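Local coordinates for protein orotidine 5'-phosphate decarboxylase (Streptomyces avermitilis, PDB 3V75) that probably catalyses the decarboxylation of orotidine 5'-phosphate to UMP, the last step of de novo UMP biosynthesis, at residues A169-S178 with S216-L225; I244-P255 with F290-V298. All blocks are in the same frame, centred on the assembly; numbering follows the deposited sequence. Where two conformers were deposited one is given.

Contact 1: residues A169-S178 with S216-L225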
ATOM      1  N   ALA A 169     -13.505  -7.100 -12.453  1.00  8.05           N
ATOM      2  CA  ALA A 169     -13.090  -6.974 -11.054  1.00  7.60           C
ATOM      3  C   ALA A 169     -13.613  -5.674 -10.469  1.00  7.32           C
ATOM      4  O   ALA A 169     -14.221  -4.847 -11.175  1.00  7.88           O
ATOM      5  CB  ALA A 169     -11.567  -7.031 -10.936  1.00  8.54           C
ATOM      6  N   GLY A 170     -13.404  -5.484  -9.169  1.00  5.68           N
ATOM      7  CA  GLY A 170     -13.847  -4.268  -8.496  1.00  6.88           C
ATOM      8  C   GLY A 170     -12.748  -3.677  -7.623  1.00  6.19           C
ATOM      9  O   GLY A 170     -11.634  -4.220  -7.518  1.00  5.21           O
ATOM     10  N   LEU A 171     -13.068  -2.551  -6.999  1.00  6.10           N
ATOM     11  CA  LEU A 171     -12.179  -1.929  -6.021  1.00  5.00           C
ATOM     12  C   LEU A 171     -12.979  -1.643  -4.755  1.00  5.15           C
ATOM     13  O   LEU A 171     -14.204  -1.461  -4.827  1.00  6.98           O
ATOM     14  CB  LEU A 171     -11.618  -0.584  -6.516  1.00  5.99           C
ATOM     15  CG  LEU A 171     -10.797  -0.625  -7.819  1.00  5.84           C
ATOM     16  CD1 LEU A 171     -10.398   0.834  -8.213  1.00  8.49           C
ATOM     17  CD2 LEU A 171      -9.565  -1.496  -7.717  1.00  7.74           C
ATOM     18  N   PHE A 172     -12.276  -1.586  -3.617  1.00  4.74           N
ATOM     19  CA  PHE A 172     -12.828  -0.979  -2.399  1.00  5.37           C
ATOM     20  C   PHE A 172     -11.898   0.131  -1.993  1.00  5.18           C
ATOM     21  O   PHE A 172     -10.732  -0.101  -1.629  1.00  5.76           O
ATOM     22  CB  PHE A 172     -12.941  -2.007  -1.282  1.00  5.85           C
ATOM     23  CG  PHE A 172     -14.071  -3.011  -1.504  1.00  5.18           C
ATOM     24  CD1 PHE A 172     -13.825  -4.229  -2.146  1.00  6.52           C
ATOM     25  CD2 PHE A 172     -15.387  -2.717  -1.098  1.00  4.88           C
ATOM     26  CE1 PHE A 172     -14.861  -5.136  -2.354  1.00  6.48           C
ATOM     27  CE2 PHE A 172     -16.405  -3.619  -1.308  1.00  6.97           C
ATOM     28  CZ  PHE A 172     -16.147  -4.827  -1.931  1.00  7.05           C
ATOM     29  N   VAL A 173     -12.407   1.355  -2.076  1.00  4.80           N
ATOM     30  CA  VAL A 173     -11.626   2.539  -1.738  1.00  5.35           C
ATOM     31  C   VAL A 173     -11.795   2.841  -0.270  1.00  3.96           C
ATOM     32  O   VAL A 173     -12.925   2.908   0.205  1.00  4.61           O
ATOM     33  CB  VAL A 173     -12.099   3.760  -2.595  1.00  6.13           C
ATOM     34  CG1 VAL A 173     -11.290   5.014  -2.232  1.00  6.74           C
ATOM     35  CG2 VAL A 173     -11.954   3.413  -4.106  1.00  7.51           C
ATOM     36  N   LEU A 174     -10.695   3.047   0.457  1.00  5.19           N
ATOM     37  CA  LEU A 174     -10.824   3.420   1.868  1.00  5.40           C
ATOM     38  C   LEU A 174     -11.632   4.701   1.987  1.00  4.81           C
ATOM     39  O   LEU A 174     -11.320   5.700   1.324  1.00  6.98           O
ATOM     40  CB  LEU A 174      -9.460   3.669   2.491  1.00  3.28           C
ATOM     41  CG  LEU A 174      -8.444   2.535   2.417  1.00  5.19           C
ATOM     42  CD1 LEU A 174      -7.135   2.920   3.063  1.00  6.62           C
ATOM     43  CD2 LEU A 174      -9.014   1.243   3.075  1.00  9.03           C
ATOM     44  N   ALA A 175     -12.681   4.693   2.814  1.00  4.99           N
ATOM     45  CA  ALA A 175     -13.477   5.902   3.006  1.00  4.67           C
ATOM     46  C   ALA A 175     -13.540   6.306   4.479  1.00  5.37           C
ATOM     47  O   ALA A 175     -13.109   7.384   4.858  1.00  5.45           O
ATOM     48  CB  ALA A 175     -14.882   5.732   2.418  1.00  6.32           C
ATOM     49  N   LEU A 176     -14.078   5.413   5.313  1.00  3.67           N
ATOM     50  CA  LEU A 176     -14.324   5.693   6.735  1.00  4.98           C
ATOM     51  C   LEU A 176     -13.860   4.481   7.543  1.00  6.65           C
ATOM     52  O   LEU A 176     -14.405   3.381   7.393  1.00  6.59           O
ATOM     53  CB  LEU A 176     -15.812   5.904   6.946  1.00  4.79           C
ATOM     54  CG  LEU A 176     -16.319   7.230   6.372  1.00  5.32           C
ATOM     55  CD1 LEU A 176     -17.821   7.224   6.205  1.00  7.76           C
ATOM     56  CD2 LEU A 176     -15.856   8.413   7.270  1.00  7.21           C
ATOM     57  N   THR A 177     -12.875   4.671   8.410  1.00  6.65           N
ATOM     58  CA  THR A 177     -12.358   3.554   9.217  1.00  7.34           C
ATOM     59  C   THR A 177     -12.504   3.833  10.704  1.00  6.78           C
ATOM     60  O   THR A 177     -12.579   4.990  11.131  1.00  8.02           O
ATOM     61  CB  THR A 177     -10.906   3.249   8.840  1.00  8.45           C
ATOM     62  OG1 THR A 177     -10.085   4.432   9.003  1.00  7.03           O
ATOM     63  CG2 THR A 177     -10.856   2.758   7.381  1.00 10.21           C
ATOM     64  N   SER A 178     -12.560   2.762  11.518  1.00  9.01           N
ATOM     65  CA  SER A 178     -12.894   2.945  12.924  1.00 12.06           C
ATOM     66  C   SER A 178     -11.706   2.986  13.852  1.00  9.35           C
ATOM     67  O   SER A 178     -11.875   3.082  15.072  1.00 11.97           O
ATOM     68  CB  SER A 178     -13.869   1.855  13.374  1.00 13.29           C
ATOM     69  OG  SER A 178     -13.168   0.635  13.412  1.00 18.08           O
ATOM     70  N   SER A 216     -19.466  -1.928  -9.341  1.00  7.88           N
ATOM     71  CA  SER A 216     -18.257  -2.658  -8.956  1.00  7.98           C
ATOM     72  C   SER A 216     -17.292  -1.904  -8.065  1.00  6.49           C
ATOM     73  O   SER A 216     -16.287  -2.477  -7.642  1.00  8.04           O
ATOM     74  CB  SER A 216     -17.489  -3.125 -10.206  1.00  8.94           C
ATOM     75  OG  SER A 216     -18.255  -4.019 -10.980  1.00  9.53           O
ATOM     76  N   PHE A 217     -17.595  -0.628  -7.786  1.00  5.38           N
ATOM     77  CA  PHE A 217     -16.647   0.241  -7.093  1.00  4.91           C
ATOM     78  C   PHE A 217     -17.186   0.601  -5.724  1.00  6.07           C
ATOM     79  O   PHE A 217     -18.149   1.346  -5.590  1.00  7.37           O
ATOM     80  CB  PHE A 217     -16.265   1.425  -8.012  1.00  6.67           C
ATOM     81  CG  PHE A 217     -15.664   0.927  -9.299  1.00  6.22           C
ATOM     82  CD1 PHE A 217     -14.360   0.447  -9.313  1.00  7.53           C
ATOM     83  CD2 PHE A 217     -16.438   0.768 -10.433  1.00  7.69           C
ATOM     84  CE1 PHE A 217     -13.810  -0.131 -10.485  1.00  9.20           C
ATOM     85  CE2 PHE A 217     -15.888   0.205 -11.608  1.00  8.97           C
ATOM     86  CZ  PHE A 217     -14.580  -0.243 -11.613  1.00  9.75           C
ATOM     87  N   GLY A 218     -16.567  -0.003  -4.716  1.00  5.33           N
ATOM     88  CA  GLY A 218     -17.097   0.085  -3.354  1.00  6.07           C
ATOM     89  C   GLY A 218     -16.201   0.892  -2.454  1.00  4.58           C
ATOM     90  O   GLY A 218     -15.153   1.412  -2.876  1.00  4.98           O
ATOM     91  N   ALA A 219     -16.636   1.019  -1.196  1.00  4.65           N
ATOM     92  CA  ALA A 219     -15.903   1.759  -0.168  1.00  5.10           C
ATOM     93  C   ALA A 219     -15.647   0.846   1.033  1.00  3.90           C
ATOM     94  O   ALA A 219     -16.463  -0.037   1.321  1.00  5.21           O
ATOM     95  CB  ALA A 219     -16.728   2.968   0.313  1.00  6.09           C
ATOM     96  N   VAL A 220     -14.557   1.101   1.752  1.00  4.33           N
ATOM     97  CA  VAL A 220     -14.355   0.500   3.065  1.00  4.61           C
ATOM     98  C   VAL A 220     -14.979   1.459   4.097  1.00  4.44           C
ATOM     99  O   VAL A 220     -14.622   2.646   4.153  1.00  4.64           O
ATOM    100  CB  VAL A 220     -12.862   0.271   3.371  1.00  4.12           C
ATOM    101  CG1 VAL A 220     -12.727  -0.374   4.772  1.00  5.48           C
ATOM    102  CG2 VAL A 220     -12.245  -0.623   2.260  1.00  5.25           C
ATOM    103  N   VAL A 221     -15.937   0.941   4.875  1.00  4.66           N
ATOM    104  CA  VAL A 221     -16.687   1.726   5.870  1.00  4.07           C
ATOM    105  C   VAL A 221     -16.791   0.861   7.117  1.00  5.16           C
ATOM    106  O   VAL A 221     -17.456  -0.193   7.100  1.00  6.12           O
ATOM    107  CB  VAL A 221     -18.100   2.043   5.370  1.00  6.02           C
ATOM    108  CG1 VAL A 221     -18.873   2.895   6.388  1.00  7.04           C
ATOM    109  CG2 VAL A 221     -18.024   2.811   4.044  1.00  7.28           C
ATOM    110  N   GLY A 222     -16.114   1.269   8.179  1.00  5.51           N
ATOM    111  CA  GLY A 222     -16.058   0.474   9.400  1.00  6.84           C
ATOM    112  C   GLY A 222     -17.409   0.344  10.091  1.00  8.61           C
ATOM    113  O   GLY A 222     -18.108   1.355  10.302  1.00  8.46           O
ATOM    114  N   ALA A 223     -17.773  -0.907  10.433  1.00  6.83           N
ATOM    115  CA  ALA A 223     -19.099  -1.188  11.012  1.00  8.96           C
ATOM    116  C   ALA A 223     -19.242  -0.675  12.432  1.00  7.92           C
ATOM    117  O   ALA A 223     -20.362  -0.623  12.950  1.00  9.73           O
ATOM    118  CB  ALA A 223     -19.399  -2.702  10.998  1.00 10.63           C
ATOM    119  N   THR A 224     -18.129  -0.365  13.099  1.00  7.73           N
ATOM    120  CA  THR A 224     -18.212   0.084  14.492  1.00  9.02           C
ATOM    121  C   THR A 224     -18.223   1.611  14.619  1.00 10.10           C
ATOM    122  O   THR A 224     -18.206   2.140  15.733  1.00 12.05           O
ATOM    123  CB  THR A 224     -17.070  -0.485  15.366  1.00 10.49           C
ATOM    124  OG1 THR A 224     -15.803  -0.058  14.844  1.00 12.83           O
ATOM    125  CG2 THR A 224     -17.095  -2.015  15.380  1.00 13.91           C
ATOM    126  N   LEU A 225     -18.224   2.333  13.504  1.00  8.02           N
ATOM    127  CA  LEU A 225     -18.325   3.792  13.577  1.00  8.37           C
ATOM    128  C   LEU A 225     -19.712   4.257  14.022  1.00  9.45           C
ATOM    129  O   LEU A 225     -20.711   3.596  13.718  1.00 10.14           O
ATOM    130  CB  LEU A 225     -17.998   4.397  12.204  1.00  7.93           C
ATOM    131  CG  LEU A 225     -16.507   4.371  11.895  1.00  7.53           C
ATOM    132  CD1 LEU A 225     -16.278   4.672  10.413  1.00  9.47           C
ATOM    133  CD2 LEU A 225     -15.795   5.402  12.755  1.00  9.78           C
TER
HETATM  134  O   HOH W   1     -16.408  -5.144 -12.720  1.00  9.52           O
HETATM  135  O   HOH W   2     -15.107  -1.175  12.119  1.00 15.85           O
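The phenyl ring of F172 meets A219 O at its edge, near the ring plane, CD2 to O 3.8 Å, and the ring passes G218, where any side chain would run into it. On the other face of the sheet, the F217 ring has one of its own faces topped near the rim by CB of S216, while the side chain of L171 slants past that of F217, L171 CG 4.0 Å from F217 CD1. Beside F172, V220 sends CG2 to CB of F172 and to CD2 of L174, the latter at 3.8 Å; with CG1 anti to the backbone N (chi1 -180°), CG2 is left beside that N, facing both neighbours.

The strands pair in parallel, V173 N reaching G218 O at 2.9 Å. At A175 the register slips by one in a beta bulge: V220 O takes both A175 N and L176 N, the second bond nearly straight (174°), so one buried carbonyl serves two amides. Past the strand ends, L225 lays CD1 against L176 CB at 3.7 Å and CD2 against T177 O and S178 CA; an alanine here would probably open a gap beside L176 and leave the S178 end of the loop less firmly held.

L174 packs near K119, the predicted proton donor, and A175 O accepts a hydrogen bond from Y151 of the second subunit. Neighbouring parallel strands, 170-176 and 217-221, with the intervening chain carrying helix 196-207 over A219, form a right-handed beta-alpha-beta unit of the TIM barrel, its C-terminal strand ends turned toward the active site, as in other OMP decarboxylases.

Contact 2: residues I244-P255 with F290-V298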
ATOM      1  N   ILE A 244     -17.008  -6.921  12.040  1.00  9.57           N
ATOM      2  CA  ILE A 244     -18.235  -7.631  12.381  1.00  9.95           C
ATOM      3  C   ILE A 244     -17.925  -8.609  13.518  1.00 12.62           C
ATOM      4  O   ILE A 244     -16.918  -9.325  13.490  1.00 13.03           O
ATOM      5  CB  ILE A 244     -18.808  -8.385  11.183  1.00  9.35           C
ATOM      6  CG1 ILE A 244     -18.926  -7.482   9.953  1.00 11.53           C
ATOM      7  CG2 ILE A 244     -20.131  -9.038  11.553  1.00 11.72           C
ATOM      8  CD1 ILE A 244     -19.866  -6.303  10.167  1.00 12.44           C
ATOM      9  N   GLY A 245     -18.800  -8.612  14.531  1.00 12.48           N
ATOM     10  CA  GLY A 245     -18.619  -9.417  15.732  1.00 14.85           C
ATOM     11  C   GLY A 245     -18.222  -8.524  16.910  1.00 18.42           C
ATOM     12  O   GLY A 245     -18.411  -8.897  18.060  1.00 25.12           O
ATOM     13  N   ALA A 246     -17.614  -7.357  16.637  1.00 15.37           N
ATOM     14  CA  ALA A 246     -17.208  -6.399  17.686  1.00 17.26           C
ATOM     15  C   ALA A 246     -18.436  -5.796  18.336  1.00 26.85           C
ATOM     16  O   ALA A 246     -19.513  -5.807  17.774  1.00 18.87           O
ATOM     17  CB  ALA A 246     -16.352  -5.285  17.110  1.00 16.18           C
ATOM     18  N   GLN A 247     -18.254  -5.263  19.539  1.00 21.19           N
ATOM     19  CA  GLN A 247     -19.336  -4.586  20.237  1.00 26.37           C
ATOM     20  C   GLN A 247     -20.059  -3.574  19.325  1.00 21.99           C
ATOM     21  O   GLN A 247     -19.413  -2.713  18.721  1.00 24.17           O
ATOM     22  CB  GLN A 247     -18.721  -3.904  21.480  1.00 27.42           C
ATOM     23  CG  GLN A 247     -19.630  -2.984  22.249  1.00 35.86           C
ATOM     24  CD  GLN A 247     -20.930  -3.674  22.583  1.00 42.33           C
ATOM     25  OE1 GLN A 247     -20.933  -4.725  23.265  1.00 49.17           O
ATOM     26  NE2 GLN A 247     -22.070  -3.117  22.071  1.00 45.65           N
ATOM     27  N   GLY A 248     -21.390  -3.692  19.200  1.00 22.22           N
ATOM     28  CA  GLY A 248     -22.165  -2.749  18.391  1.00 23.27           C
ATOM     29  C   GLY A 248     -22.190  -3.098  16.913  1.00 19.54           C
ATOM     30  O   GLY A 248     -22.867  -2.405  16.115  1.00 22.48           O
ATOM     31  N   ALA A 249     -21.415  -4.127  16.533  1.00 17.59           N
ATOM     32  CA  ALA A 249     -21.361  -4.603  15.155  1.00 18.07           C
ATOM     33  C   ALA A 249     -21.590  -6.109  15.106  1.00 12.74           C
ATOM     34  O   ALA A 249     -21.001  -6.847  14.292  1.00 15.10           O
ATOM     35  CB  ALA A 249     -20.058  -4.242  14.473  1.00 16.46           C
ATOM     36  N   ALA A 250     -22.485  -6.562  15.959  1.00 13.98           N
ATOM     37  CA  ALA A 250     -23.010  -7.887  15.815  1.00 14.13           C
ATOM     38  C   ALA A 250     -23.912  -7.880  14.558  1.00 13.38           C
ATOM     39  O   ALA A 250     -24.410  -6.825  14.154  1.00 12.89           O
ATOM     40  CB  ALA A 250     -23.828  -8.216  17.071  1.00 15.56           C
ATOM     41  N   PRO A 251     -24.156  -9.054  13.966  1.00 13.66           N
ATOM     42  CA  PRO A 251     -25.075  -9.135  12.835  1.00 12.46           C
ATOM     43  C   PRO A 251     -26.384  -8.386  13.054  1.00 12.70           C
ATOM     44  O   PRO A 251     -26.829  -7.635  12.167  1.00 13.39           O
ATOM     45  CB  PRO A 251     -25.320 -10.630  12.723  1.00 14.03           C
ATOM     46  CG  PRO A 251     -23.958 -11.183  13.051  1.00 13.54           C
ATOM     47  CD  PRO A 251     -23.510 -10.352  14.229  1.00 16.03           C
ATOM     48  N   ALA A 252     -27.001  -8.538  14.229  1.00 12.61           N
ATOM     49  CA  ALA A 252     -28.297  -7.905  14.454  1.00 11.89           C
ATOM     50  C   ALA A 252     -28.237  -6.375  14.436  1.00 14.14           C
ATOM     51  O   ALA A 252     -29.254  -5.717  14.231  1.00 14.71           O
ATOM     52  CB  ALA A 252     -28.920  -8.406  15.775  1.00 15.67           C
ATOM     53  N   ASP A 253     -27.045  -5.809  14.678  1.00 12.17           N
ATOM     54  CA  ASP A 253     -26.855  -4.351  14.722  1.00 13.40           C
ATOM     55  C   ASP A 253     -26.690  -3.740  13.342  1.00 10.50           C
ATOM     56  O   ASP A 253     -26.783  -2.520  13.214  1.00 12.91           O
ATOM     57  CB  ASP A 253     -25.560  -3.988  15.469  1.00 13.76           C
ATOM     58  CG  ASP A 253     -25.538  -4.487  16.917  1.00 22.02           C
ATOM     59  OD1 ASP A 253     -26.592  -4.455  17.589  1.00 18.99           O
ATOM     60  OD2 ASP A 253     -24.448  -4.946  17.367  1.00 18.79           O
ATOM     61  N   LEU A 254     -26.390  -4.563  12.329  1.00 10.78           N
ATOM     62  CA  LEU A 254     -25.993  -3.981  11.028  1.00  8.97           C
ATOM     63  C   LEU A 254     -27.064  -3.119  10.345  1.00 10.45           C
ATOM     64  O   LEU A 254     -26.745  -2.061   9.799  1.00 11.44           O
ATOM     65  CB  LEU A 254     -25.445  -5.039  10.055  1.00 11.23           C
ATOM     66  CG  LEU A 254     -24.266  -5.819  10.634  1.00 11.52           C
ATOM     67  CD1 LEU A 254     -23.762  -6.841   9.635  1.00 11.49           C
ATOM     68  CD2 LEU A 254     -23.131  -4.850  11.113  1.00 13.62           C
ATOM     69  N   PRO A 255     -28.332  -3.566  10.348  1.00  9.90           N
ATOM     70  CA  PRO A 255     -29.336  -2.687   9.746  1.00 12.21           C
ATOM     71  C   PRO A 255     -29.408  -1.310  10.401  1.00 12.83           C
ATOM     72  O   PRO A 255     -29.561  -0.303   9.701  1.00 14.69           O
ATOM     73  CB  PRO A 255     -30.645  -3.490   9.904  1.00 11.70           C
ATOM     74  CG  PRO A 255     -30.170  -4.902   9.832  1.00 14.24           C
ATOM     75  CD  PRO A 255     -28.863  -4.925  10.584  1.00 15.21           C
ATOM     76  N   PHE A 290     -22.735 -16.872  11.311  1.00  7.51           N
ATOM     77  CA  PHE A 290     -22.657 -15.450  10.974  1.00  7.70           C
ATOM     78  C   PHE A 290     -23.476 -15.125   9.738  1.00  9.39           C
ATOM     79  O   PHE A 290     -24.243 -14.156   9.750  1.00  9.48           O
ATOM     80  CB  PHE A 290     -21.216 -14.974  10.772  1.00  8.35           C
ATOM     81  CG  PHE A 290     -20.524 -14.597  12.046  1.00  7.52           C
ATOM     82  CD1 PHE A 290     -20.737 -13.350  12.607  1.00  8.90           C
ATOM     83  CD2 PHE A 290     -19.689 -15.487  12.703  1.00  8.17           C
ATOM     84  CE1 PHE A 290     -20.103 -12.969  13.787  1.00 10.56           C
ATOM     85  CE2 PHE A 290     -19.069 -15.127  13.888  1.00 11.24           C
ATOM     86  CZ  PHE A 290     -19.270 -13.863  14.427  1.00 11.61           C
ATOM     87  N   ALA A 291     -23.311 -15.908   8.673  1.00  8.88           N
ATOM     88  CA  ALA A 291     -24.018 -15.590   7.437  1.00 10.12           C
ATOM     89  C   ALA A 291     -25.518 -15.632   7.671  1.00 11.01           C
ATOM     90  O   ALA A 291     -26.281 -14.775   7.160  1.00 11.76           O
ATOM     91  CB  ALA A 291     -23.630 -16.545   6.335  1.00 12.61           C
ATOM     92  N   GLU A 292     -25.981 -16.632   8.426  1.00 10.89           N
ATOM     93  CA  GLU A 292     -27.423 -16.733   8.657  1.00 12.25           C
ATOM     94  C   GLU A 292     -27.953 -15.606   9.517  1.00 13.01           C
ATOM     95  O   GLU A 292     -29.055 -15.086   9.270  1.00 12.68           O
ATOM     96  CB  GLU A 292     -27.780 -18.073   9.293  1.00 13.47           C
ATOM     97  CG  GLU A 292     -29.246 -18.178   9.629  1.00 22.56           C
ATOM     98  CD  GLU A 292     -30.185 -17.849   8.411  1.00 34.77           C
ATOM     99  OE1 GLU A 292     -31.301 -17.281   8.613  1.00 43.52           O
ATOM    100  OE2 GLU A 292     -29.814 -18.136   7.232  1.00 35.09           O
ATOM    101  N   GLU A 293     -27.199 -15.234  10.551  1.00 10.40           N
ATOM    102  CA  GLU A 293     -27.662 -14.147  11.405  1.00 10.09           C
ATOM    103  C   GLU A 293     -27.720 -12.822  10.661  1.00 12.23           C
ATOM    104  O   GLU A 293     -28.633 -12.007  10.882  1.00 11.70           O
ATOM    105  CB  GLU A 293     -26.748 -13.978  12.601  1.00 10.45           C
ATOM    106  CG  GLU A 293     -26.889 -15.116  13.581  1.00 13.60           C
ATOM    107  CD  GLU A 293     -25.888 -14.979  14.750  1.00 20.94           C
ATOM    108  OE1 GLU A 293     -24.948 -14.141  14.728  1.00 24.71           O
ATOM    109  OE2 GLU A 293     -26.017 -15.798  15.684  1.00 25.81           O
ATOM    110  N   ILE A 294     -26.729 -12.584   9.804  1.00  9.54           N
ATOM    111  CA  ILE A 294     -26.731 -11.360   9.012  1.00  9.88           C
ATOM    112  C   ILE A 294     -27.895 -11.401   8.009  1.00 11.97           C
ATOM    113  O   ILE A 294     -28.646 -10.433   7.897  1.00 11.96           O
ATOM    114  CB  ILE A 294     -25.404 -11.167   8.288  1.00  8.75           C
ATOM    115  CG1 ILE A 294     -24.278 -11.011   9.320  1.00  8.82           C
ATOM    116  CG2 ILE A 294     -25.490  -9.936   7.357  1.00 11.14           C
ATOM    117  CD1 ILE A 294     -22.871 -11.120   8.730  1.00 11.38           C
ATOM    118  N   ARG A 295     -28.068 -12.532   7.311  1.00  9.92           N
ATOM    119  CA  ARG A 295     -29.183 -12.694   6.378  0.51 14.13           C
ATOM    120  C   ARG A 295     -30.501 -12.370   7.061  1.00 14.05           C
ATOM    121  O   ARG A 295     -31.332 -11.626   6.532  1.00 13.76           O
ATOM    122  CB  ARG A 295     -29.216 -14.134   5.803  0.51 14.72           C
ATOM    123  CG  ARG A 295     -30.166 -14.345   4.609  0.51 17.95           C
ATOM    124  CD  ARG A 295     -30.818 -15.737   4.637  0.51 20.24           C
ATOM    125  NE  ARG A 295     -31.564 -15.878   5.891  0.51 17.17           N
ATOM    126  CZ  ARG A 295     -32.818 -15.449   6.108  0.51 18.65           C
ATOM    127  NH1 ARG A 295     -33.549 -14.898   5.125  0.51 20.22           N
ATOM    128  NH2 ARG A 295     -33.335 -15.607   7.308  0.51 19.83           N
ATOM    129  N   ALA A 296     -30.703 -12.930   8.254  1.00 11.51           N
ATOM    130  CA  ALA A 296     -31.951 -12.727   8.991  1.00 14.56           C
ATOM    131  C   ALA A 296     -32.117 -11.267   9.419  1.00 19.50           C
ATOM    132  O   ALA A 296     -33.226 -10.699   9.360  1.00 19.09           O
ATOM    133  CB  ALA A 296     -31.982 -13.612  10.187  1.00 14.46           C
ATOM    134  N   ALA A 297     -31.034 -10.632   9.857  1.00 14.40           N
ATOM    135  CA  ALA A 297     -31.156  -9.237  10.295  1.00 15.04           C
ATOM    136  C   ALA A 297     -31.562  -8.340   9.124  1.00 19.99           C
ATOM    137  O   ALA A 297     -32.426  -7.462   9.263  1.00 20.35           O
ATOM    138  CB  ALA A 297     -29.847  -8.743  10.913  1.00 15.00           C
ATOM    139  N   VAL A 298     -30.894  -8.541   7.993  1.00 16.60           N
ATOM    140  CA  VAL A 298     -31.138  -7.743   6.794  1.00 19.31           C
ATOM    141  C   VAL A 298     -32.554  -7.996   6.276  1.00 22.00           C
ATOM    142  O   VAL A 298     -33.221  -7.064   5.813  1.00 25.84           O
ATOM    143  CB  VAL A 298     -30.075  -8.029   5.708  1.00 17.39           C
ATOM    144  CG1 VAL A 298     -30.500  -7.417   4.335  1.00 21.32           C
ATOM    145  CG2 VAL A 298     -28.718  -7.544   6.151  1.00 16.07           C
TER
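P251 presses its ring into helix 280-299 between F290, E293 and I294. Its CB sits 3.6 Å from I294 CG1, the two side chains crossing at about a right angle, and its CG lies 3.9 Å from F290 CD1. E293 meets the same proline at two points, CB 3.6 Å from P251 CB and OE1 3.5 Å from P251 CG; with CG anti to the carbonyl carbon (chi1 -71°) and the chain extended beyond it, the middle of the chain stands off while the carboxylate oxygen comes back to the ring.

One turn further along, A297 CB packs against P251 O at 3.5 Å and against CA of A252, while P255 sets its CG 3.5 Å from A297 O. L254 adds a looser touch, CD1 to I294 CG2. No hydrogen bond links the two segments, so the fit rests on shape.

Behind this layer the loop is held by its own bonds: D253 OD2 accepts from A250 N at 2.9 Å, just before the proline, a type II turn from A246 to A249 is closed by A249 N to A246 O, and G245 N donates to A249 O.

I244 and F290 both rest on V269, and I244 and I294 on P267, so strand 265-269 backs the junction where the loop leading into helix 254-258 meets the C-terminal helix 280-299.

Contacts 1 and 2 follow one another along the chain, with centres about 17 Å apart. Contact 1 belongs to the barrel wall, joining strands 170-176 and 217-221, the former bearing the second-subunit contacts and lying near the predicted proton donor; contact 2 is more peripheral, where the loop after strand 239-241 and the start of helix 254-258 meet helix 280-299. They touch through the turn after strand 217-221: A223 CB packs on I244 CD1 at 3.7 Å, and T224 CG2 on CB of A246 and of A249. The loops after strands 217-221 and 239-241, neighbours in the same eight-stranded barrel, thus pack on each other, and contact 2 carries this on to helix 280-299.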